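Local coordinates for putative hemin transport system, substrate-binding protein (Burkholderia cenocepacia J2315, PDB 5GIZ) that binds heme in the periplasm and probably delivers it to an inner-membrane importer as part of a bacterial heme-acquisition system, at residues V155-H158 with A163-A166; A171-I176 with A181-Q186; E197-A202 with P227-T232; A245-G250 with V259-R264. All coordinates share one frame; numbering follows the deposited sequence.

Interaction 1: V155-H158 with A163-A166; sequences VLNH and ALVA
L164 is gripped through its backbone by two residues of 155-158. Its O accepts from L156 N at 2.9 Å, the donor lying almost in line with the carbonyl bond. Its N donates to N157 O at 2.7 Å, a virtually straight bond with an angle of 178° at the hydrogen. L156 and N157 thus share one partner, whereas V155 faces V165 and H158 faces A163: the extra residue makes a beta bulge in this antiparallel hairpin.

Apolar contacts follow the bulge. L156 and L164 run side by side and meet through their CD2 methyls at 4.0 Å. On the other face, V155 CG1 lies 4.1 Å from A163 CB.

Flat polar groups flank the hairpin's end. N157, with CG tucked between its backbone N and carbonyl (chi1 66°), lays its amide along L164, N157 OD1 3.3 Å from L164 CB. A163 makes a CH-pi contact, its CB over the H158 ring face, 4.2 Å from the centroid.

H158 NE2 also hydrogen-bonds T226 OG1, fixing the ring further. H158 and Y191, which L156 and L164 touch, bind heme in another structure of this protein, not in this apo model; bulge and CH-pi contact may thus preset part of that surface.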
loop_
_atom_site.group_PDB
_atom_site.type_symbol
_atom_site.label_atom_id
_atom_site.label_comp_id
_atom_site.label_asym_id
_atom_site.label_seq_id
_atom_site.Cartn_x
_atom_site.Cartn_y
_atom_site.Cartn_z
ATOM N N VAL A 155 0.910 4.459 12.987
ATOM C CA VAL A 155 -0.140 3.670 13.603
ATOM C C VAL A 155 -0.996 3.030 12.519
ATOM O O VAL A 155 -1.661 3.744 11.753
ATOM C CB VAL A 155 -1.050 4.575 14.439
ATOM C CG1 VAL A 155 -2.250 3.778 14.986
ATOM C CG2 VAL A 155 -0.227 5.219 15.571
ATOM N N LEU A 156 -1.069 1.695 12.556
ATOM C CA LEU A 156 -1.978 0.974 11.673
ATOM C C LEU A 156 -3.402 1.000 12.225
ATOM O O LEU A 156 -4.345 1.314 11.520
ATOM C CB LEU A 156 -1.514 -0.474 11.520
ATOM C CG LEU A 156 -2.364 -1.335 10.564
ATOM C CD1 LEU A 156 -2.416 -0.706 9.170
ATOM C CD2 LEU A 156 -1.833 -2.749 10.516
ATOM N N ASN A 157 -3.521 0.639 13.491
ATOM C CA ASN A 157 -4.808 0.527 14.141
ATOM C C ASN A 157 -4.629 0.498 15.654
ATOM O O ASN A 157 -3.493 0.595 16.181
ATOM C CB ASN A 157 -5.560 -0.725 13.629
ATOM C CG ASN A 157 -4.885 -2.020 14.008
ATOM O OD1 ASN A 157 -4.511 -2.227 15.156
ATOM N ND2 ASN A 157 -4.750 -2.918 13.037
ATOM N N HIS A 158 -5.754 0.362 16.371
ATOM C CA HIS A 158 -5.764 0.297 17.819
ATOM C C HIS A 158 -6.575 -0.909 18.220
ATOM O O HIS A 158 -7.564 -1.263 17.554
ATOM C CB HIS A 158 -6.490 1.498 18.433
ATOM C CG HIS A 158 -5.712 2.771 18.416
ATOM N ND1 HIS A 158 -5.523 3.506 17.268
ATOM C CD2 HIS A 158 -5.120 3.467 19.412
ATOM C CE1 HIS A 158 -4.826 4.594 17.551
ATOM N NE2 HIS A 158 -4.589 4.608 18.856
ATOM N N ALA A 163 -2.108 1.165 20.531
ATOM C CA ALA A 163 -1.874 1.275 19.105
ATOM C C ALA A 163 -1.015 0.127 18.610
ATOM O O ALA A 163 -0.081 -0.316 19.328
ATOM C CB ALA A 163 -1.150 2.575 18.799
ATOM N N LEU A 164 -1.285 -0.320 17.398
ATOM C CA LEU A 164 -0.414 -1.267 16.681
ATOM C C LEU A 164 0.441 -0.442 15.710
ATOM O O LEU A 164 -0.118 0.285 14.891
ATOM C CB LEU A 164 -1.281 -2.275 15.935
ATOM C CG LEU A 164 -0.534 -3.424 15.268
ATOM C CD1 LEU A 164 -0.101 -4.428 16.323
ATOM C CD2 LEU A 164 -1.391 -4.100 14.219
ATOM N N VAL A 165 1.769 -0.568 15.817
ATOM C CA VAL A 165 2.684 0.335 15.115
ATOM C C VAL A 165 3.693 -0.420 14.253
ATOM O O VAL A 165 3.993 -1.573 14.520
ATOM C CB VAL A 165 3.417 1.263 16.106
ATOM C CG1 VAL A 165 2.397 2.093 16.861
ATOM C CG2 VAL A 165 4.302 0.450 17.070
ATOM N N ALA A 166 4.180 0.245 13.203
ATOM C CA ALA A 166 5.076 -0.350 12.225
ATOM C C ALA A 166 6.549 -0.206 12.613
ATOM O O ALA A 166 7.036 0.880 12.899
ATOM C CB ALA A 166 4.843 0.281 10.872
#

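Interaction 2: A171-I176 with A181-Q186; sequences AADAMI and ARNAMQ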
loop_
_atom_site.group_PDB
_atom_site.type_symbol
_atom_site.label_atom_id
_atom_site.label_comp_id
_atom_site.label_asym_id
_atom_site.label_seq_id
_atom_site.Cartn_x
_atom_site.Cartn_y
_atom_site.Cartn_z
ATOM N N ALA A 171 5.720 -1.581 4.850
ATOM C CA ALA A 171 5.448 -0.556 3.849
ATOM C C ALA A 171 5.627 0.821 4.479
ATOM O O ALA A 171 6.192 1.716 3.880
ATOM C CB ALA A 171 4.010 -0.703 3.317
ATOM N N ALA A 172 5.062 1.006 5.679
ATOM C CA ALA A 172 5.140 2.290 6.346
ATOM C C ALA A 172 6.587 2.745 6.609
ATOM O O ALA A 172 6.919 3.902 6.402
ATOM C CB ALA A 172 4.369 2.245 7.663
ATOM N N ASP A 173 7.437 1.835 7.083
ATOM C CA ASP A 173 8.850 2.153 7.318
ATOM C C ASP A 173 9.498 2.687 6.014
ATOM O O ASP A 173 10.182 3.687 5.990
ATOM C CB ASP A 173 9.592 0.904 7.799
ATOM C CG ASP A 173 11.018 1.186 8.150
ATOM O OD1 ASP A 173 11.279 1.596 9.296
ATOM O OD2 ASP A 173 11.866 0.995 7.252
ATOM N N ALA A 174 9.238 1.999 4.911
ATOM C CA ALA A 174 9.797 2.384 3.634
ATOM C C ALA A 174 9.275 3.746 3.183
ATOM O O ALA A 174 10.008 4.591 2.720
ATOM C CB ALA A 174 9.489 1.334 2.582
ATOM N N MET A 175 7.986 3.973 3.377
ATOM C CA MET A 175 7.405 5.245 2.946
ATOM C C MET A 175 7.922 6.453 3.740
ATOM O O MET A 175 8.274 7.498 3.176
ATOM C CB MET A 175 5.895 5.229 2.989
ATOM C CG MET A 175 5.271 4.286 1.993
ATOM S SD MET A 175 5.582 4.711 0.272
ATOM C CE MET A 175 4.674 6.257 0.108
ATOM N N ILE A 176 8.072 6.237 5.027
ATOM C CA ILE A 176 8.599 7.262 5.933
ATOM C C ILE A 176 10.018 7.622 5.479
ATOM O O ILE A 176 10.358 8.795 5.332
ATOM C CB ILE A 176 8.600 6.740 7.346
ATOM C CG1 ILE A 176 7.161 6.762 7.906
ATOM C CG2 ILE A 176 9.512 7.559 8.239
ATOM C CD1 ILE A 176 7.013 5.963 9.154
ATOM N N ALA A 181 12.159 11.121 6.071
ATOM C CA ALA A 181 12.008 11.019 7.500
ATOM C C ALA A 181 12.608 9.727 8.045
ATOM O O ALA A 181 13.204 8.959 7.286
ATOM C CB ALA A 181 10.544 11.141 7.863
ATOM N N ARG A 182 12.483 9.504 9.344
ATOM C CA ARG A 182 12.999 8.297 10.014
ATOM C C ARG A 182 11.865 7.632 10.784
ATOM O O ARG A 182 11.052 8.309 11.400
ATOM C CB ARG A 182 14.094 8.710 11.007
ATOM C CG ARG A 182 15.012 7.614 11.530
ATOM C CD ARG A 182 16.066 8.268 12.436
ATOM N NE ARG A 182 17.046 7.355 13.015
ATOM C CZ ARG A 182 18.169 7.750 13.618
ATOM N NH1 ARG A 182 18.467 9.046 13.727
ATOM N NH2 ARG A 182 19.014 6.847 14.108
ATOM N N ASN A 183 11.810 6.311 10.795
ATOM C CA ASN A 183 10.836 5.619 11.602
ATOM C C ASN A 183 11.164 5.797 13.072
ATOM O O ASN A 183 12.296 5.480 13.507
ATOM C CB ASN A 183 10.759 4.144 11.181
ATOM C CG ASN A 183 9.565 3.428 11.776
ATOM O OD1 ASN A 183 8.906 3.926 12.690
ATOM N ND2 ASN A 183 9.244 2.219 11.261
ATOM N N ALA A 184 10.205 6.306 13.823
ATOM C CA ALA A 184 10.412 6.542 15.264
ATOM C C ALA A 184 10.580 5.205 15.991
ATOM O O ALA A 184 11.277 5.117 16.978
ATOM C CB ALA A 184 9.265 7.305 15.843
ATOM N N MET A 185 9.939 4.167 15.471
ATOM C CA MET A 185 10.096 2.818 15.982
ATOM C C MET A 185 11.288 2.095 15.325
ATOM O O MET A 185 11.354 2.006 14.101
ATOM C CB MET A 185 8.841 1.986 15.701
ATOM C CG MET A 185 7.515 2.543 16.179
ATOM S SD MET A 185 7.526 3.060 17.920
ATOM C CE MET A 185 7.895 1.550 18.715
ATOM N N GLN A 186 12.188 1.565 16.175
ATOM C CA GLN A 186 13.372 0.837 15.742
ATOM C C GLN A 186 13.551 -0.395 16.586
ATOM O O GLN A 186 13.130 -0.407 17.738
ATOM C CB GLN A 186 14.602 1.724 15.871
ATOM C CG GLN A 186 14.582 2.932 14.949
ATOM C CD GLN A 186 14.692 2.548 13.470
ATOM O OE1 GLN A 186 15.325 1.539 13.125
ATOM N NE2 GLN A 186 14.098 3.371 12.586
HETATM O O HOH W 1 13.852 2.517 9.463
#
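D173 and N183 meet through a side-chain hydrogen bond, N183 ND2 donating to D173 OD1 at 2.9 Å. The acceptor uses its anti lone pair and sits only 3° out of the N183 amide plane, although carboxylate and amide are turned 46° against each other. A backbone bond links the segments further along, from A181 N to I176 O at 3.0 Å.

Water adds a bridge. One molecule donates to D173 OD1 at 2.7 Å and accepts from Q186 NE2 over a longer distance. Q186 NE2 also donates to N183 O, so this side chain curls back over its own loop.

The apolar part belongs to I176. Its CG2, anti to the backbone N, is pushed against the chain at R182, 3.5 Å from that residue's C, and meets A181 CB at 3.7 Å.

N183 is held at both ends of its amide: OD1 accepts from M185 N at 3.0 Å, donor well above the carbonyl plane, closing an Asx turn, while ND2 has a second acceptor in A166 O. D173 OD1 takes a further bond from Q168 NE2, and OD2 forms a salt bridge with R177.

With donors on both oxygens, the buried D173 is probably kept ionised. Rotation of both groups is restrained, which ties the helix beginning with A171 and A172, which contact heme in the bound form, to the strand beside it.

Interaction 3: E197-A202 with P227-T232; sequences EALAAA and PGFGAT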
loop_
_atom_site.group_PDB
_atom_site.type_symbol
_atom_site.label_atom_id
_atom_site.label_comp_id
_atom_site.label_asym_id
_atom_site.label_seq_id
_atom_site.Cartn_x
_atom_site.Cartn_y
_atom_site.Cartn_z
ATOM N N GLU A 197 6.117 2.754 27.264
ATOM C CA GLU A 197 7.584 2.779 27.337
ATOM C C GLU A 197 8.247 2.877 25.968
ATOM O O GLU A 197 9.124 3.729 25.753
ATOM C CB GLU A 197 8.065 1.510 28.054
ATOM C CG GLU A 197 9.534 1.135 27.927
ATOM C CD GLU A 197 9.886 -0.029 28.845
ATOM O OE1 GLU A 197 9.040 -0.942 28.998
ATOM O OE2 GLU A 197 10.999 -0.035 29.418
ATOM N N ALA A 198 7.865 1.970 25.065
ATOM C CA ALA A 198 8.377 1.993 23.690
ATOM C C ALA A 198 8.072 3.351 23.069
ATOM O O ALA A 198 8.895 3.886 22.330
ATOM C CB ALA A 198 7.739 0.902 22.847
ATOM N N LEU A 199 6.879 3.856 23.355
ATOM C CA LEU A 199 6.411 5.144 22.794
ATOM C C LEU A 199 7.249 6.317 23.321
ATOM O O LEU A 199 7.705 7.141 22.557
ATOM C CB LEU A 199 4.927 5.381 23.107
ATOM C CG LEU A 199 4.354 6.743 22.661
ATOM C CD1 LEU A 199 4.584 7.001 21.165
ATOM C CD2 LEU A 199 2.885 6.796 23.004
ATOM N N ALA A 200 7.482 6.375 24.632
ATOM C CA ALA A 200 8.291 7.461 25.182
ATOM C C ALA A 200 9.692 7.459 24.538
ATOM O O ALA A 200 10.188 8.509 24.071
ATOM C CB ALA A 200 8.388 7.335 26.703
ATOM N N ALA A 201 10.299 6.283 24.439
ATOM C CA ALA A 201 11.616 6.126 23.783
ATOM C C ALA A 201 11.599 6.529 22.304
ATOM O O ALA A 201 12.579 7.067 21.776
ATOM C CB ALA A 201 12.086 4.697 23.882
ATOM N N ALA A 202 10.500 6.195 21.635
ATOM C CA ALA A 202 10.393 6.443 20.203
ATOM C C ALA A 202 10.315 7.938 19.907
ATOM O O ALA A 202 10.748 8.388 18.824
ATOM C CB ALA A 202 9.186 5.730 19.632
ATOM N N PRO A 227 -3.341 6.722 25.481
ATOM C CA PRO A 227 -2.368 6.816 26.574
ATOM C C PRO A 227 -0.960 6.932 26.067
ATOM O O PRO A 227 -0.539 6.166 25.199
ATOM C CB PRO A 227 -2.586 5.508 27.333
ATOM C CG PRO A 227 -4.036 5.239 27.168
ATOM C CD PRO A 227 -4.341 5.682 25.754
ATOM N N GLY A 228 -0.260 7.969 26.541
ATOM C CA GLY A 228 1.126 8.150 26.221
ATOM C C GLY A 228 1.356 9.122 25.077
ATOM O O GLY A 228 2.464 9.624 24.964
ATOM N N PHE A 229 0.356 9.354 24.224
ATOM C CA PHE A 229 0.592 10.170 23.014
ATOM C C PHE A 229 0.764 11.617 23.330
ATOM O O PHE A 229 1.541 12.243 22.648
ATOM C CB PHE A 229 -0.516 10.035 21.959
ATOM C CG PHE A 229 -0.406 8.783 21.122
ATOM C CD1 PHE A 229 -0.348 7.520 21.710
ATOM C CD2 PHE A 229 -0.313 8.883 19.760
ATOM C CE1 PHE A 229 -0.210 6.379 20.926
ATOM C CE2 PHE A 229 -0.183 7.752 18.983
ATOM C CZ PHE A 229 -0.137 6.505 19.562
ATOM N N GLY A 230 0.060 12.137 24.335
ATOM C CA GLY A 230 0.211 13.557 24.711
ATOM C C GLY A 230 1.617 13.951 25.070
ATOM O O GLY A 230 2.076 15.013 24.634
ATOM N N ALA A 231 2.308 13.093 25.812
ATOM C CA ALA A 231 3.620 13.386 26.309
ATOM C C ALA A 231 4.681 12.909 25.347
ATOM O O ALA A 231 5.609 12.189 25.730
ATOM C CB ALA A 231 3.822 12.733 27.665
ATOM N N THR A 232 4.589 13.370 24.113
ATOM C CA THR A 232 5.597 13.132 23.084
ATOM C C THR A 232 5.723 14.440 22.327
ATOM O O THR A 232 4.860 15.315 22.414
ATOM C CB THR A 232 5.174 12.052 22.061
ATOM O OG1 THR A 232 4.002 12.484 21.387
ATOM C CG2 THR A 232 4.901 10.727 22.712
HETATM O O HOH W 2 7.962 11.077 24.266
#
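L199 projects from its helix into the bend of the 227-232 loop, with CG anti to the backbone N (chi1 176°) carrying the two methyls outward. CD2 does most of the touching. It packs on the peptide after G228, 3.5 Å from G228 O, and reaches the F229 ring obliquely, with L199 CD2 3.6 Å from F229 CD1. The other side of the fork faces T232: the two side chains cross at about a right angle, and T232 CG2 lies 4.0 Å from both CG and CD1 of L199.

T232 can offer its methyl because its hydroxyl is turned back into the loop. OG1 donates to F229 O at 2.8 Å and also caps G235 N, making T232 the N-cap of helix 233-237. Direct contact is van der Waals packing, partly of a methyl against a peptide carbonyl, supplemented by a water that donates to A231 O at 3.0 Å and, weakly, to A200 O.

The leucine is buried from further sides by L153, L194 and P204. F229 touches L153 as well, so the loop between helices 220-225 and 233-237 is packed together with helix 196-202 against strand 151-159 of the mixed sheet in the C-terminal lobe.

Interaction 4: A245-G250 with V259-R264; sequences ALFLLG and VTTLHR
This is sparse side-chain packing between two helices, F247 against T261 and L248 against L262, where short helix 245-249 lies beside the C-terminal helix 255-269. The nearest CA atoms, those of L248 and L262, are 7.7 Å apart, so the backbones stand off and side chains span the gap.

F247 extends its ring with CG anti to the backbone N (chi1 179°) and brings its far end to T261. CZ lies 3.8 Å from T261 OG1 in an oblique approach, and CE2 is 4.2 Å from the T261 CG2 methyl; the two side chains cross nearly perpendicularly. The hydroxyl is satisfied within its own helix by L257 O, so its contact with the ring is van der Waals packing.

L248 and L262 share one extended conformation about their first torsions and converge at a slant, with CD1 of L248 4.2 Å from CD2 of L262. L248 also rests on F154 of strand 151-159, which places the leucine pair in the interior of the C-terminal lobe.

On its other sides helix 245-249 reaches T40 and Y41 through L246, and, through L249, A171 and A172, which contact heme in the bound protein. V259 packs on W132 and V139 of helix 118-141. Membership of the Peripla_BP_2 family and that single long helix between the lobes mark the class III fold, with this pair packed in the C-terminal lobe, next to the cleft.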
loop_
_atom_site.group_PDB
_atom_site.type_symbol
_atom_site.label_atom_id
_atom_site.label_comp_id
_atom_site.label_asym_id
_atom_site.label_seq_id
_atom_site.Cartn_x
_atom_site.Cartn_y
_atom_site.Cartn_z
ATOM N N ALA A 245 -5.145 4.575 3.211
ATOM C CA ALA A 245 -4.248 3.455 3.410
ATOM C C ALA A 245 -3.718 2.881 2.085
ATOM O O ALA A 245 -2.521 2.585 1.989
ATOM C CB ALA A 245 -4.963 2.328 4.136
ATOM N N LEU A 246 -4.573 2.641 1.103
ATOM C CA LEU A 246 -4.107 2.054 -0.143
ATOM C C LEU A 246 -3.097 2.953 -0.861
ATOM O O LEU A 246 -2.052 2.503 -1.312
ATOM C CB LEU A 246 -5.248 1.698 -1.064
ATOM C CG LEU A 246 -4.855 1.196 -2.473
ATOM C CD1 LEU A 246 -4.088 -0.096 -2.381
ATOM C CD2 LEU A 246 -6.135 1.022 -3.274
ATOM N N PHE A 247 -3.384 4.231 -0.887
ATOM C CA PHE A 247 -2.518 5.205 -1.522
ATOM C C PHE A 247 -1.190 5.262 -0.782
ATOM O O PHE A 247 -0.130 5.229 -1.397
ATOM C CB PHE A 247 -3.236 6.566 -1.475
ATOM C CG PHE A 247 -2.497 7.735 -2.074
ATOM C CD1 PHE A 247 -1.718 7.624 -3.193
ATOM C CD2 PHE A 247 -2.733 8.968 -1.589
ATOM C CE1 PHE A 247 -1.130 8.712 -3.771
ATOM C CE2 PHE A 247 -2.115 10.076 -2.159
ATOM C CZ PHE A 247 -1.248 9.905 -3.220
ATOM N N LEU A 248 -1.231 5.355 0.540
ATOM C CA LEU A 248 0.006 5.473 1.323
ATOM C C LEU A 248 0.855 4.207 1.231
ATOM O O LEU A 248 2.088 4.271 1.025
ATOM C CB LEU A 248 -0.365 5.751 2.793
ATOM C CG LEU A 248 0.781 5.812 3.793
ATOM C CD1 LEU A 248 1.807 6.874 3.482
ATOM C CD2 LEU A 248 0.214 5.973 5.207
ATOM N N LEU A 249 0.240 3.036 1.424
ATOM C CA LEU A 249 0.981 1.800 1.738
ATOM C C LEU A 249 1.041 0.803 0.597
ATOM O O LEU A 249 1.731 -0.220 0.735
ATOM C CB LEU A 249 0.356 1.108 2.942
ATOM C CG LEU A 249 0.294 1.906 4.252
ATOM C CD1 LEU A 249 -0.617 1.198 5.252
ATOM C CD2 LEU A 249 1.686 2.175 4.794
ATOM N N GLY A 250 0.312 1.046 -0.493
ATOM C CA GLY A 250 0.100 0.010 -1.491
ATOM C C GLY A 250 1.305 -0.413 -2.309
ATOM O O GLY A 250 1.311 -1.561 -2.814
ATOM N N VAL A 259 4.742 9.243 -2.307
ATOM C CA VAL A 259 5.920 9.761 -1.625
ATOM C C VAL A 259 5.930 11.320 -1.655
ATOM O O VAL A 259 6.161 11.929 -0.631
ATOM C CB VAL A 259 7.179 9.169 -2.239
ATOM C CG1 VAL A 259 8.436 9.884 -1.737
ATOM C CG2 VAL A 259 7.303 7.691 -1.919
ATOM N N THR A 260 5.604 11.952 -2.778
ATOM C CA THR A 260 5.547 13.396 -2.830
ATOM C C THR A 260 4.505 13.912 -1.838
ATOM O O THR A 260 4.721 14.923 -1.157
ATOM C CB THR A 260 5.194 13.832 -4.258
ATOM O OG1 THR A 260 6.203 13.334 -5.131
ATOM C CG2 THR A 260 5.159 15.329 -4.384
ATOM N N THR A 261 3.370 13.238 -1.740
ATOM C CA THR A 261 2.296 13.660 -0.894
ATOM C C THR A 261 2.616 13.495 0.556
ATOM O O THR A 261 2.393 14.429 1.376
ATOM C CB THR A 261 1.009 12.876 -1.213
ATOM O OG1 THR A 261 0.664 13.099 -2.606
ATOM C CG2 THR A 261 -0.188 13.310 -0.358
ATOM N N LEU A 262 3.199 12.348 0.914
ATOM C CA LEU A 262 3.649 12.191 2.292
ATOM C C LEU A 262 4.696 13.266 2.698
ATOM O O LEU A 262 4.634 13.851 3.758
ATOM C CB LEU A 262 4.243 10.809 2.471
ATOM C CG LEU A 262 4.720 10.525 3.908
ATOM C CD1 LEU A 262 3.604 10.746 4.908
ATOM C CD2 LEU A 262 5.267 9.112 3.991
ATOM N N HIS A 263 5.651 13.515 1.816
ATOM C CA HIS A 263 6.681 14.516 2.088
ATOM C C HIS A 263 6.033 15.929 2.239
ATOM O O HIS A 263 6.376 16.664 3.152
ATOM C CB HIS A 263 7.704 14.543 0.942
ATOM C CG HIS A 263 8.715 15.623 1.044
ATOM N ND1 HIS A 263 8.577 16.793 0.337
ATOM C CD2 HIS A 263 9.886 15.712 1.717
ATOM C CE1 HIS A 263 9.610 17.579 0.599
ATOM N NE2 HIS A 263 10.448 16.924 1.378
ATOM N N ARG A 264 5.047 16.255 1.407
ATOM C CA ARG A 264 4.370 17.545 1.526
ATOM C C ARG A 264 3.684 17.620 2.873
ATOM O O ARG A 264 3.783 18.622 3.572
ATOM C CB ARG A 264 3.277 17.741 0.444
ATOM C CG ARG A 264 2.470 19.014 0.531
ATOM C CD ARG A 264 1.183 19.058 -0.315
ATOM N NE ARG A 264 1.518 19.090 -1.721
ATOM C CZ ARG A 264 1.313 18.107 -2.569
ATOM N NH1 ARG A 264 0.695 17.014 -2.208
ATOM N NH2 ARG A 264 1.686 18.245 -3.845
#

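Interaction 2 is the hub of the set. It meets interaction 1 where N183 ND2 lies 3.1 Å from A166 O, tying the hairpin to the neighbouring strand. Toward interaction 3, M185 SD packs 3.6 Å from A202 CB. Toward interaction 4, M175 O lies 3.5 Å from L262 CD2, and A171 CB approaches L249 O equally closely. Interactions 1 and 3 join directly through A163 CB and F229 CZ at 4.1 Å, whereas the centres of 3 and 4 are about 24 Å apart. Residues that contact heme in the bound protein lie in interaction 1 (H158) and interaction 2 (A171, A172); interaction 4 backs the latter, with the L248 side chain about 6 Å from that of A172.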